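PDB 6FIG: receptor-like protein kinase ANXUR1 from Arabidopsis thaliana, which probably signals at the cell surface during plant reproduction as a receptor-like kinase, with a malectin-like ectodomain that binds calcium and carries glycans. Local coordinates for residues L47-V50 / P51-A55; G87-I90 / S91-Y94; A111-C114 / Q115-Q119. All blocks are in the same frame, centred on the assembly; numbering follows the deposited sequence.

Overall arrangement
All three interactions are local contacts, each within one continuous run of chain in the malectin-like ectodomain. Interaction 1 is partly buried and leads into strand 54-58; its chemistry is that of a calcium site, with oxygen atoms converging on the ion. Interaction 2 is a surface contact on the loop before strand 95-99, about 18 Å from interaction 1 between centres, and relies on backbone bonds across three residues and on an Asx turn made by Asn89. Interaction 3, partly buried, joins i to i+4 bonds of helix 110-117 to a Schellman motif that ends it. Interactions 2 and 3 touch: Tyr94 OH lies 3.5 Å from Ile112 CD1, and both residues border the same glycan. Interaction 1 touches neither of the others.

Interaction 1 of 3, residues L47-V50 / P51-A55; sequences LSTV and PYMTA. With CA (calcium ion), chain I.
Thr49 and Met53 meet through both backbone and side chain. The direct hydrogen bond between the two segments runs from Met53 N to Thr49 O, 3.0 Å long and nearly straight at 169°; the amide comes in above the carbonyl plane, 37° out of it. The same oxygen accepts a second bond from water 1, at 2.8 Å between Thr49 O and the water oxygen, and this water is also hydrogen-bonded to Thr54 OG1. One step earlier, Ser48 OG accepts from Val50 N at 3.1 Å, forming an ST turn. The peptide bond before Pro51 is cis, and a type I turn follows from Pro51 to Thr54, closed by a weak bond from Thr54 N to Pro51 O.

Van der Waals contacts flank this framework. The Thr49 and Met53 side chains run at a slant to one another, with Thr49 CB 3.7 Å from Met53 CG, before the Met53 chain bends at its next two torsions and leads away. Pro51 CD lies over one face of the Tyr52 ring, toward its rim, while Ser48 O approaches the ring edge, 3.8 Å from Tyr52 CD2. Tyr121 also meets this ring.

Metal bonds form the third group. Calcium is held by Pro51 O at 2.5 Å, by Thr54 O at 2.4 Å and by Thr54 OG1, also at 2.4 Å. A Thr54 first torsion of 46° sets OG1 between the backbone N and the carbonyl carbon, where hydroxyl and carbonyl of one residue can chelate the same ion. Ser7 OG, Cys8 O and Asn154 O complete six protein ligands. Since all six are formally neutral, the ion's charge is probably balanced locally by carbonyl and hydroxyl dipoles, and it probably polarises the Thr54 hydroxyl that water 1 ties to Thr49 O.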
loop_
_atom_site.group_PDB
_atom_site.type_symbol
_atom_site.label_atom_id
_atom_site.label_comp_id
_atom_site.label_asym_id
_atom_site.label_seq_id
_atom_site.Cartn_x
_atom_site.Cartn_y
_atom_site.Cartn_z
ATOM N N LEU A 47 8.466 15.616 12.970
ATOM C CA LEU A 47 7.775 15.857 11.703
ATOM C C LEU A 47 6.267 15.746 11.889
ATOM O O LEU A 47 5.493 16.421 11.194
ATOM C CB LEU A 47 8.249 14.858 10.642
ATOM C CG LEU A 47 9.761 14.766 10.384
ATOM C CD1 LEU A 47 10.081 13.703 9.336
ATOM C CD2 LEU A 47 10.308 16.128 9.975
ATOM N N SER A 48 5.861 14.915 12.856
ATOM C CA SER A 48 4.457 14.660 13.159
ATOM C C SER A 48 4.259 14.453 14.657
ATOM O O SER A 48 5.193 14.065 15.348
ATOM C CB SER A 48 4.032 13.390 12.429
ATOM O OG SER A 48 2.635 13.222 12.457
ATOM N N THR A 49 3.039 14.668 15.134
ATOM C CA THR A 49 2.657 14.225 16.484
ATOM C C THR A 49 2.290 12.724 16.492
ATOM O O THR A 49 2.080 12.160 17.563
ATOM C CB THR A 49 1.479 15.027 17.072
ATOM O OG1 THR A 49 0.300 14.807 16.293
ATOM C CG2 THR A 49 1.778 16.533 17.141
ATOM N N VAL A 50 2.209 12.094 15.306
ATOM C CA VAL A 50 1.791 10.694 15.153
ATOM C C VAL A 50 3.009 9.856 14.731
ATOM O O VAL A 50 3.618 10.174 13.711
ATOM C CB VAL A 50 0.715 10.595 14.043
ATOM C CG1 VAL A 50 0.293 9.150 13.808
ATOM C CG2 VAL A 50 -0.499 11.470 14.369
ATOM N N PRO A 51 3.410 8.804 15.466
ATOM C CA PRO A 51 2.794 8.289 16.687
ATOM C C PRO A 51 3.402 8.872 17.972
ATOM O O PRO A 51 2.997 8.478 19.070
ATOM C CB PRO A 51 3.150 6.800 16.609
ATOM C CG PRO A 51 4.512 6.807 16.026
ATOM C CD PRO A 51 4.496 7.916 15.000
ATOM N N TYR A 52 4.339 9.804 17.832
ATOM C CA TYR A 52 5.284 10.147 18.900
ATOM C C TYR A 52 4.717 10.803 20.167
ATOM O O TYR A 52 5.275 10.588 21.234
ATOM C CB TYR A 52 6.412 11.021 18.345
ATOM C CG TYR A 52 7.196 10.357 17.240
ATOM C CD1 TYR A 52 8.084 9.319 17.518
ATOM C CD2 TYR A 52 7.041 10.757 15.909
ATOM C CE1 TYR A 52 8.801 8.705 16.506
ATOM C CE2 TYR A 52 7.759 10.147 14.891
ATOM C CZ TYR A 52 8.637 9.132 15.195
ATOM O OH TYR A 52 9.336 8.503 14.197
ATOM N N MET A 53 3.640 11.591 20.069
ATOM C CA MET A 53 3.154 12.341 21.229
ATOM C C MET A 53 2.297 11.524 22.185
ATOM O O MET A 53 1.921 12.023 23.238
ATOM C CB MET A 53 2.399 13.607 20.794
ATOM C CG MET A 53 3.327 14.660 20.212
ATOM S SD MET A 53 4.515 15.314 21.410
ATOM C CE MET A 53 3.477 16.370 22.410
ATOM N N THR A 54 1.997 10.278 21.836
ATOM C CA THR A 54 1.199 9.414 22.681
ATOM C C THR A 54 1.980 8.150 22.946
ATOM O O THR A 54 2.659 7.654 22.059
ATOM C CB THR A 54 -0.116 9.063 21.985
ATOM O OG1 THR A 54 0.163 8.685 20.618
ATOM C CG2 THR A 54 -1.043 10.254 22.019
ATOM N N ALA A 55 1.867 7.619 24.156
ATOM C CA ALA A 55 2.575 6.410 24.527
ATOM C C ALA A 55 1.694 5.529 25.362
ATOM O O ALA A 55 0.685 5.969 25.906
ATOM C CB ALA A 55 3.853 6.753 25.282
HETATM CA CA CA I . 1.545 6.790 20.102
HETATM O O HOH W 1 0.081 10.808 18.938
#

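Interaction 2 of 3, residues G87-I90 / S91-Y94; sequences GLNI and SNSY. With NAG (2-acetamido-2-deoxy-beta-D-glucopyranose), chain C.
A short 3-10 turn on the loop before strand 95-99 brings Asn89 and Ile90 against Ser91, Asn92 and Ser93. Two successive backbone bonds, each spanning three residues, define it: Asn92 N gives to Asn89 O at 2.9 Å, and Ser93 N to Ile90 O at 3.1 Å, with the latter donor 62° out of the carbonyl plane.

Asn89 also uses its side chain. Its CG stands anti to the backbone N (chi1 -177°), which carries the amide forward along the turn and lets OD1 accept from Ser91 N at 3.0 Å. This bond is bent, 141° at the hydrogen, and meets the definition of an Asx turn. Alongside, Asn92 ND2 packs on Asn89 CB at 3.7 Å. Two waters lie within bonding distance of both Ile90 O and Ser93 O, though their protons are too few for every acceptor in reach. Ser93 OG is bonded to Phe150 O, which ties the end of the turn to the neighbouring loop.

Beyond the turn, Tyr94 meets the N-acetylglucosamine obliquely, with CE1 3.5 Å from the sugar O5. Tyr146, whose ring meets that of Tyr94, hydrogen-bonds the same sugar through its hydroxyl. The arrangement is that of an Asx turn opening a 3-10 turn, which here leads into the glycan pocket that Tyr94 and Tyr146 help to line.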
loop_
_atom_site.group_PDB
_atom_site.type_symbol
_atom_site.label_atom_id
_atom_site.label_comp_id
_atom_site.label_asym_id
_atom_site.label_seq_id
_atom_site.Cartn_x
_atom_site.Cartn_y
_atom_site.Cartn_z
ATOM N N GLY A 87 4.024 12.060 34.893
ATOM C CA GLY A 87 4.931 12.473 35.966
ATOM C C GLY A 87 6.184 11.633 36.186
ATOM O O GLY A 87 6.949 11.916 37.106
ATOM N N LEU A 88 6.421 10.614 35.354
ATOM C CA LEU A 88 7.573 9.736 35.549
ATOM C C LEU A 88 8.831 10.385 34.979
ATOM O O LEU A 88 8.750 11.162 34.047
ATOM C CB LEU A 88 7.345 8.369 34.898
ATOM C CG LEU A 88 6.204 7.514 35.449
ATOM C CD1 LEU A 88 5.998 6.289 34.577
ATOM C CD2 LEU A 88 6.485 7.111 36.896
ATOM N N ASN A 89 9.977 10.050 35.563
ATOM C CA ASN A 89 11.286 10.541 35.124
ATOM C C ASN A 89 11.760 9.582 34.034
ATOM O O ASN A 89 12.098 8.442 34.332
ATOM C CB ASN A 89 12.266 10.574 36.323
ATOM C CG ASN A 89 13.643 11.148 35.976
ATOM O OD1 ASN A 89 14.043 11.204 34.822
ATOM N ND2 ASN A 89 14.377 11.581 37.006
ATOM N N ILE A 90 11.807 10.053 32.788
ATOM C CA ILE A 90 12.238 9.225 31.644
ATOM C C ILE A 90 13.650 8.635 31.803
ATOM O O ILE A 90 13.941 7.591 31.238
ATOM C CB ILE A 90 12.109 10.006 30.305
ATOM C CG1 ILE A 90 12.020 9.060 29.097
ATOM C CG2 ILE A 90 13.233 11.027 30.142
ATOM C CD1 ILE A 90 10.786 8.188 29.076
ATOM N N SER A 91 14.519 9.285 32.579
ATOM C CA SER A 91 15.843 8.723 32.895
ATOM C C SER A 91 15.807 7.413 33.694
ATOM O O SER A 91 16.812 6.709 33.746
ATOM C CB SER A 91 16.709 9.742 33.644
ATOM O OG SER A 91 16.965 10.867 32.825
ATOM N N ASN A 92 14.664 7.086 34.298
ATOM C CA ASN A 92 14.482 5.818 35.011
ATOM C C ASN A 92 14.051 4.691 34.097
ATOM O O ASN A 92 14.037 3.547 34.537
ATOM C CB ASN A 92 13.435 5.943 36.138
ATOM C CG ASN A 92 13.875 6.851 37.262
ATOM O OD1 ASN A 92 15.062 7.104 37.458
ATOM N ND2 ASN A 92 12.907 7.354 38.009
ATOM N N SER A 93 13.706 4.999 32.843
ATOM C CA SER A 93 13.243 3.975 31.918
ATOM C C SER A 93 14.399 3.136 31.378
ATOM O O SER A 93 15.269 3.626 30.666
ATOM C CB SER A 93 12.426 4.565 30.770
ATOM O OG SER A 93 12.063 3.537 29.843
ATOM N N TYR A 94 14.387 1.861 31.738
ATOM C CA TYR A 94 15.294 0.853 31.230
ATOM C C TYR A 94 14.420 -0.375 31.033
ATOM O O TYR A 94 13.709 -0.763 31.959
ATOM C CB TYR A 94 16.401 0.539 32.227
ATOM C CG TYR A 94 17.430 1.632 32.383
ATOM C CD1 TYR A 94 18.573 1.658 31.581
ATOM C CD2 TYR A 94 17.260 2.645 33.332
ATOM C CE1 TYR A 94 19.521 2.659 31.722
ATOM C CE2 TYR A 94 18.207 3.653 33.478
ATOM C CZ TYR A 94 19.325 3.656 32.656
ATOM O OH TYR A 94 20.261 4.648 32.810
HETATM C C1 NAG C . 22.170 -0.229 31.662
HETATM C C2 NAG C . 23.394 -0.817 32.347
HETATM C C3 NAG C . 24.158 0.252 33.125
HETATM C C4 NAG C . 24.415 1.484 32.264
HETATM C C5 NAG C . 23.104 1.992 31.676
HETATM C C6 NAG C . 23.277 3.199 30.756
HETATM C C7 NAG C . 23.038 -3.171 32.973
HETATM C C8 NAG C . 22.494 -4.077 34.037
HETATM N N2 NAG C . 22.949 -1.868 33.246
HETATM O O3 NAG C . 25.394 -0.282 33.607
HETATM O O4 NAG C . 24.999 2.492 33.112
HETATM O O5 NAG C . 22.504 0.941 30.917
HETATM O O6 NAG C . 24.060 2.840 29.614
HETATM O O7 NAG C . 23.532 -3.614 31.960
HETATM O O HOH W 2 14.835 6.179 28.735
HETATM O O HOH W 3 16.700 6.014 30.869
#

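Interaction 3 of 3, residues A111-C114 / Q115-Q119; sequences AITC and QALTQ
Gln115, Ala116 and Leu117 are bonded back to Ala111, Ile112 and Thr113 in the last turns of helix 110-117. Three i to i+4 backbone bonds carry this group: Gln115 N to Ala111 O, Ala116 N to Ile112 O and Leu117 N to Thr113 O, each 3.0 Å long. The donors sit only modestly tilted from the carbonyl planes, as expected where the peptide dipoles run along the helix.

A second group of bonds closes the helix. Thr118 N gives to Gln115 O at 3.2 Å, and Gln119 N reaches further back to Cys114 O, also 3.2 Å, in a nearly straight bond of 171°. Thr118 makes this possible through its positive phi of 49°, a left-handed conformation that turns the chain out of the helix and brings Gln119 N to Cys114 O. The same turn sets Gln119 O beside Cys114, 3.1 Å from its CB and 3.5 Å from its SG, so the departing backbone adds to the surroundings of the buried cysteine, which also touches Pro82.

Side-chain contacts form the third group. Leu117 CG, anti to its own carbonyl carbon, lies back over the previous turn with Thr113 O at 3.4 Å, and Leu117 CD1 approaches Thr113 CG2 at 4.3 Å. Ala116 CB rests 3.5 Å from Ile112 O. Polar ends are met nearby: Thr113 OG1 is bonded to Ser109 O, and Gln119 NE2 to Tyr121 O. Thr113, Cys114 and Leu117 all touch Leu122, the first residue of strand 122-128, while Ile112 contacts the glycan. The paired bonds back from Thr118 and Gln119, with positive phi at Thr118, identify a Schellman motif, here ending the short helix between strands 102-108 and 122-128.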
loop_
_atom_site.group_PDB
_atom_site.type_symbol
_atom_site.label_atom_id
_atom_site.label_comp_id
_atom_site.label_asym_id
_atom_site.label_seq_id
_atom_site.Cartn_x
_atom_site.Cartn_y
_atom_site.Cartn_z
ATOM N N ALA A 111 16.187 7.575 26.464
ATOM C CA ALA A 111 16.675 8.910 26.828
ATOM C C ALA A 111 18.155 9.053 26.479
ATOM O O ALA A 111 18.539 9.971 25.746
ATOM C CB ALA A 111 16.439 9.177 28.306
ATOM N N ILE A 112 18.971 8.119 26.965
ATOM C CA ILE A 112 20.420 8.137 26.699
ATOM C C ILE A 112 20.743 7.973 25.211
ATOM O O ILE A 112 21.636 8.658 24.675
ATOM C CB ILE A 112 21.157 7.062 27.549
ATOM C CG1 ILE A 112 21.097 7.441 29.030
ATOM C CG2 ILE A 112 22.610 6.899 27.119
ATOM C CD1 ILE A 112 21.493 6.327 29.975
ATOM N N THR A 113 20.032 7.074 24.543
ATOM C CA THR A 113 20.249 6.852 23.112
ATOM C C THR A 113 19.948 8.128 22.321
ATOM O O THR A 113 20.748 8.522 21.462
ATOM C CB THR A 113 19.433 5.657 22.602
ATOM O OG1 THR A 113 19.727 4.521 23.423
ATOM C CG2 THR A 113 19.774 5.343 21.136
ATOM N N CYS A 114 18.833 8.780 22.639
ATOM C CA CYS A 114 18.437 10.044 21.999
ATOM C C CYS A 114 19.449 11.163 22.232
ATOM O O CYS A 114 19.797 11.885 21.295
ATOM C CB CYS A 114 17.043 10.473 22.454
ATOM S SG CYS A 114 15.761 9.545 21.581
ATOM N N GLN A 115 19.942 11.278 23.462
ATOM C CA GLN A 115 20.968 12.282 23.794
ATOM C C GLN A 115 22.250 12.063 22.971
ATOM O O GLN A 115 22.785 13.013 22.388
ATOM C CB GLN A 115 21.280 12.243 25.283
ATOM C CG GLN A 115 22.124 13.405 25.788
ATOM C CD GLN A 115 22.382 13.318 27.281
ATOM O OE1 GLN A 115 22.036 12.324 27.929
ATOM N NE2 GLN A 115 22.995 14.357 27.837
ATOM N N ALA A 116 22.713 10.813 22.903
ATOM C CA ALA A 116 23.924 10.462 22.128
ATOM C C ALA A 116 23.792 10.756 20.639
ATOM O O ALA A 116 24.740 11.220 20.014
ATOM C CB ALA A 116 24.284 8.996 22.338
ATOM N N LEU A 117 22.622 10.486 20.074
ATOM C CA LEU A 117 22.361 10.752 18.654
ATOM C C LEU A 117 22.019 12.210 18.300
ATOM O O LEU A 117 21.926 12.522 17.112
ATOM C CB LEU A 117 21.213 9.869 18.152
ATOM C CG LEU A 117 21.405 8.356 18.101
ATOM C CD1 LEU A 117 20.119 7.733 17.587
ATOM C CD2 LEU A 117 22.566 7.977 17.190
ATOM N N THR A 118 21.799 13.076 19.293
ATOM C CA THR A 118 21.209 14.407 19.078
ATOM C C THR A 118 19.936 14.312 18.223
ATOM O O THR A 118 19.747 15.035 17.251
ATOM C CB THR A 118 22.225 15.406 18.469
ATOM O OG1 THR A 118 23.486 15.253 19.128
ATOM C CG2 THR A 118 21.756 16.850 18.647
ATOM N N GLN A 119 19.071 13.386 18.611
ATOM C CA GLN A 119 17.804 13.148 17.941
ATOM C C GLN A 119 16.764 13.013 19.037
ATOM O O GLN A 119 17.042 12.378 20.039
ATOM C CB GLN A 119 17.907 11.866 17.128
ATOM C CG GLN A 119 16.817 11.685 16.090
ATOM C CD GLN A 119 17.170 10.599 15.092
ATOM O OE1 GLN A 119 18.063 10.795 14.265
ATOM N NE2 GLN A 119 16.494 9.455 15.169
#